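Local atomic coordinates of Pre-mRNA-splicing factor SAD1 (Saccharomyces cerevisiae, PDB entry 4MSX), a protein that promotes assembly of newly synthesized U4 snRNA into the U4/U6 snRNP and is required for pre-mRNA splicing, although built like a deubiquitinase that has lost its activity. Residues 267-270 against 271-275; 251-254 against 255-259. All blocks are in the same frame, centred on the assembly; numbering follows the deposited sequence.

Overall arrangement
Both contacts are local and lie in the ubiquitin-specific protease (USP) domain, contact 1 within a single helix and contact 2 at the C-terminal end of one; their centres are about 14 Å apart. Contact 2 comes first in the chain, where helix 247-256 gives way to a turn; contact 1 follows on helix 266-280. The two meet through apolar side chains: F269 CE1 comes to 3.7 Å from L253 CD1, and W272 CD2 to 3.7 Å from L259 CD1. W272 also brings its CZ2 to 3.5 Å from the backbone oxygen E257 O. Neither contact belongs to the zinc site of C94, C97, H113 and H119, which lies in the zinc-finger part of the chain.

Contact 1 of 2, residues 267-270 against 271-275; sequences RLFL and LWLFN
R267 O, L268 O, F269 O and L270 O accept hydrogen bonds from L271 N, W272 N, L273 N and F274 N, four successive i to i+4 bonds of a regular α-helix, the last of them nearly straight at 172°. On one side of this turn L271 CD1 lies over a face of the R267 guanidinium, offset toward its rim and 3.5 Å from NH2. Arginine suits this place because its long extended chain, with CG anti to the backbone N (chi1 175°), reaches outward across the helix side and offers a flat face to a leucine methyl. On another side L270 meets F274: in one of the two conformers modelled for L270, CD2 stands 4.0 Å from the ring centroid of F274, almost straight over the centre, a CH-pi contact. F274 CG lies beside its own backbone N (chi1 -84°), which leans the ring back toward the preceding turn and turns one face to that methyl. Helix 266-280 is consistent with the helical thumb of the USP fold, packed here against the sheet of the palm: F269, L273 and F274 rest on helix 189-203, while R267 and F274 reach H378 and I376 of strand 374-379. F274 also meets W321 edge-to-face. Without the ring, as with an alanine here, the L270 methyl is likely to lose the face it sits on and W321 its edge-to-face partner, with a gap opened between helix and strand. F269 turns to a further side, where CE1 lies 4.2 Å from W272 CE3 and CZ lies 4.2 Å from L273 CD1, both partners set obliquely to the ring. Large apolar residues are apt here, since F269 and W272 together face L253 and L259 of the preceding helix and turn.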
# COMPACT_ATOMS: atom_id res chain seq x y z
N ARG A 267 -8.53 1.70 8.00
CA ARG A 267 -8.31 2.89 8.76
C ARG A 267 -7.35 2.63 9.95
O ARG A 267 -6.39 3.39 10.17
CB ARG A 267 -9.64 3.41 9.33
CG ARG A 267 -9.40 4.60 10.24
CD ARG A 267 -10.73 5.16 10.84
NE ARG A 267 -10.38 5.95 12.00
CZ ARG A 267 -10.21 5.45 13.22
NH1 ARG A 267 -10.49 4.17 13.46
NH2 ARG A 267 -9.83 6.27 14.19
N LEU A 268 -7.63 1.58 10.72
CA LEU A 268 -6.79 1.27 11.87
C LEU A 268 -5.35 0.97 11.39
O LEU A 268 -4.39 1.34 12.02
CB LEU A 268 -7.32 0.01 12.59
CG LEU A 268 -8.65 0.31 13.32
CD1 LEU A 268 -9.31 -1.00 13.89
CD2 LEU A 268 -8.38 1.32 14.44
N PHE A 269 -5.24 0.27 10.28
CA PHE A 269 -3.90 -0.08 9.80
C PHE A 269 -3.18 1.15 9.22
O PHE A 269 -2.00 1.32 9.45
CB PHE A 269 -3.97 -1.21 8.78
CG PHE A 269 -2.59 -1.65 8.29
CD1 PHE A 269 -1.63 -2.13 9.19
CD2 PHE A 269 -2.25 -1.55 6.93
CE1 PHE A 269 -0.35 -2.53 8.75
CE2 PHE A 269 -0.96 -1.97 6.47
CZ PHE A 269 -0.04 -2.46 7.38
N LEU A 270 -3.91 2.01 8.50
CA LEU A 270 -3.30 3.26 7.99
C LEU A 270 -2.76 4.09 9.15
O LEU A 270 -1.64 4.59 9.09
CB LEU A 270 -4.35 4.08 7.21
CG LEU A 270 -3.73 5.39 6.66
CD1 LEU A 270 -4.37 5.76 5.32
CD2 LEU A 270 -3.90 6.50 7.68
N LEU A 271 -3.54 4.24 10.22
CA LEU A 271 -3.13 5.08 11.36
C LEU A 271 -1.91 4.41 12.01
O LEU A 271 -0.96 5.07 12.42
CB LEU A 271 -4.23 5.15 12.44
CG LEU A 271 -5.47 5.99 11.97
CD1 LEU A 271 -6.59 6.01 12.99
CD2 LEU A 271 -5.05 7.43 11.67
N TRP A 272 -1.99 3.09 12.21
CA TRP A 272 -0.83 2.39 12.79
C TRP A 272 0.45 2.64 11.92
O TRP A 272 1.57 2.87 12.44
CB TRP A 272 -1.11 0.86 12.87
CG TRP A 272 -0.05 0.10 13.63
CD1 TRP A 272 -0.07 -0.26 14.97
CD2 TRP A 272 1.15 -0.48 13.07
NE1 TRP A 272 1.08 -1.00 15.28
CE2 TRP A 272 1.83 -1.15 14.13
CE3 TRP A 272 1.72 -0.48 11.79
CZ2 TRP A 272 3.06 -1.78 13.95
CZ3 TRP A 272 2.97 -1.15 11.61
CH2 TRP A 272 3.59 -1.78 12.69
N LEU A 273 0.29 2.47 10.62
CA LEU A 273 1.43 2.51 9.70
C LEU A 273 1.99 3.97 9.65
O LEU A 273 3.21 4.19 9.70
CB LEU A 273 1.01 2.08 8.29
CG LEU A 273 2.21 1.77 7.40
CD1 LEU A 273 2.96 0.48 7.88
CD2 LEU A 273 1.76 1.65 5.95
N PHE A 274 1.11 4.97 9.57
CA PHE A 274 1.62 6.38 9.63
C PHE A 274 2.37 6.66 10.93
O PHE A 274 3.44 7.30 10.93
CB PHE A 274 0.49 7.40 9.57
CG PHE A 274 0.06 7.73 8.17
CD1 PHE A 274 0.32 6.87 7.12
CD2 PHE A 274 -0.59 8.92 7.90
CE1 PHE A 274 -0.08 7.19 5.81
CE2 PHE A 274 -0.99 9.24 6.60
CZ PHE A 274 -0.74 8.38 5.57
N ASN A 275 1.84 6.17 12.06
CA ASN A 275 2.53 6.41 13.32
C ASN A 275 3.86 5.66 13.37
O ASN A 275 4.84 6.14 13.96
CB ASN A 275 1.64 6.12 14.54
CG ASN A 275 0.45 7.13 14.67
OD1 ASN A 275 0.58 8.33 14.34
ND2 ASN A 275 -0.70 6.64 15.12

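Contact 2 of 2, residues 251-254 against 255-259; sequences SYLK and VREGL
L253 O is gripped by two backbone amides beyond it in the chain: L259 N donates a straight bond of 3.0 Å (168°), and E257 N a weak one. L259 N comes from above the carbonyl plane, because the chain has already turned back across the end of the helix. L259 folds inward with it, putting CD2 4.0 Å from L253 CB, so that two leucines bury the inner side of the turn; helix 266-280 packs on both. Just before this, V255 N to S251 O and R256 N to Y252 O are ordinary helical bonds. K254 O, left outside the inner bonds, is served by water: water 2 donates to it at 2.6 Å, while water 1 links it, more weakly at its other end, to G258 N. The side chain of Y252 leans outward and toward the C-terminal end of the helix, with CG anti to the backbone N (chi1 161°), and its hydroxyl donates to E257 OE2 at 2.5 Å, a short bond but a weak one. The ring and carboxylate planes stand 64° apart. Glutamate can reach the hydroxyl because its chain bends about the CB-CG bond, and its other oxygen, OE1, forms a salt bridge with K276. R256 CB touches Y252 CE1 at 3.7 Å; in one of two modelled conformers the guanidinium turns a face to that ring edge, with NH1 in a salt bridge to E222, while R226 makes the cation-pi contact with Y252. G258 suits its place since its positive phi favours glycine. The arrangement is a helix C-terminus ended by a left-handed glycine, closed by an i+6 to i bond, with water 1 standing in for the i+4 bond from G258 N to K254 O.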
# COMPACT_ATOMS: atom_id res chain seq x y z
N SER A 251 3.27 -10.07 8.03
CA SER A 251 3.52 -11.03 9.10
C SER A 251 4.71 -10.54 9.93
O SER A 251 4.70 -10.63 11.16
CB SER A 251 3.71 -12.45 8.54
OG SER A 251 4.20 -13.24 9.57
N TYR A 252 5.71 -9.92 9.29
CA TYR A 252 6.80 -9.33 10.03
C TYR A 252 6.30 -8.23 10.99
O TYR A 252 6.79 -8.06 12.14
CB TYR A 252 7.88 -8.73 9.02
CG TYR A 252 8.79 -7.71 9.66
CD1 TYR A 252 9.90 -8.12 10.37
CD2 TYR A 252 8.55 -6.35 9.55
CE1 TYR A 252 10.73 -7.21 11.00
CE2 TYR A 252 9.39 -5.42 10.19
CZ TYR A 252 10.48 -5.88 10.92
OH TYR A 252 11.32 -5.03 11.58
N LEU A 253 5.39 -7.39 10.51
CA LEU A 253 4.87 -6.37 11.41
C LEU A 253 4.25 -6.98 12.71
O LEU A 253 4.36 -6.40 13.77
CB LEU A 253 3.77 -5.56 10.69
CG LEU A 253 4.27 -4.84 9.42
CD1 LEU A 253 3.02 -4.05 8.84
CD2 LEU A 253 5.42 -3.84 9.75
N LYS A 254 3.58 -8.09 12.58
CA LYS A 254 2.88 -8.70 13.74
C LYS A 254 3.96 -9.37 14.64
O LYS A 254 3.96 -9.24 15.88
CB LYS A 254 1.88 -9.75 13.28
CG LYS A 254 0.74 -9.24 12.30
CD LYS A 254 -0.55 -10.10 12.37
CE LYS A 254 -1.12 -10.48 10.99
NZ LYS A 254 -0.45 -11.69 10.31
N VAL A 255 4.89 -10.06 14.00
CA VAL A 255 5.90 -10.86 14.78
C VAL A 255 6.96 -9.97 15.42
O VAL A 255 7.34 -10.17 16.58
CB VAL A 255 6.53 -11.92 13.84
CG1 VAL A 255 7.79 -12.62 14.48
CG2 VAL A 255 5.49 -12.94 13.47
N ARG A 256 7.42 -8.94 14.73
CA ARG A 256 8.52 -8.18 15.27
C ARG A 256 8.21 -6.71 15.57
O ARG A 256 8.96 -6.07 16.29
CB ARG A 256 9.76 -8.39 14.36
CG ARG A 256 10.47 -9.73 14.68
CD ARG A 256 11.85 -9.92 14.04
NE ARG A 256 11.76 -10.55 12.72
CZ ARG A 256 12.61 -10.34 11.72
NH1 ARG A 256 13.64 -9.51 11.87
NH2 ARG A 256 12.42 -10.96 10.55
N GLU A 257 7.10 -6.16 15.03
CA GLU A 257 6.81 -4.75 15.34
C GLU A 257 5.54 -4.57 16.20
O GLU A 257 5.05 -3.47 16.35
CB GLU A 257 6.67 -3.93 14.05
CG GLU A 257 7.91 -4.05 13.20
CD GLU A 257 9.14 -3.28 13.76
OE1 GLU A 257 9.02 -2.49 14.73
OE2 GLU A 257 10.24 -3.44 13.18
N GLY A 258 5.00 -5.67 16.73
CA GLY A 258 3.92 -5.57 17.69
C GLY A 258 2.58 -5.16 17.08
O GLY A 258 1.69 -4.71 17.81
N LEU A 259 2.39 -5.37 15.77
CA LEU A 259 1.07 -5.10 15.16
C LEU A 259 0.11 -6.21 15.66
O LEU A 259 0.24 -7.39 15.28
CB LEU A 259 1.11 -5.18 13.63
CG LEU A 259 -0.27 -4.98 12.95
CD1 LEU A 259 -0.86 -3.57 13.32
CD2 LEU A 259 -0.12 -5.15 11.42
O HOH W 1 6.07 -7.93 17.76
O HOH W 2 2.10 -8.72 17.64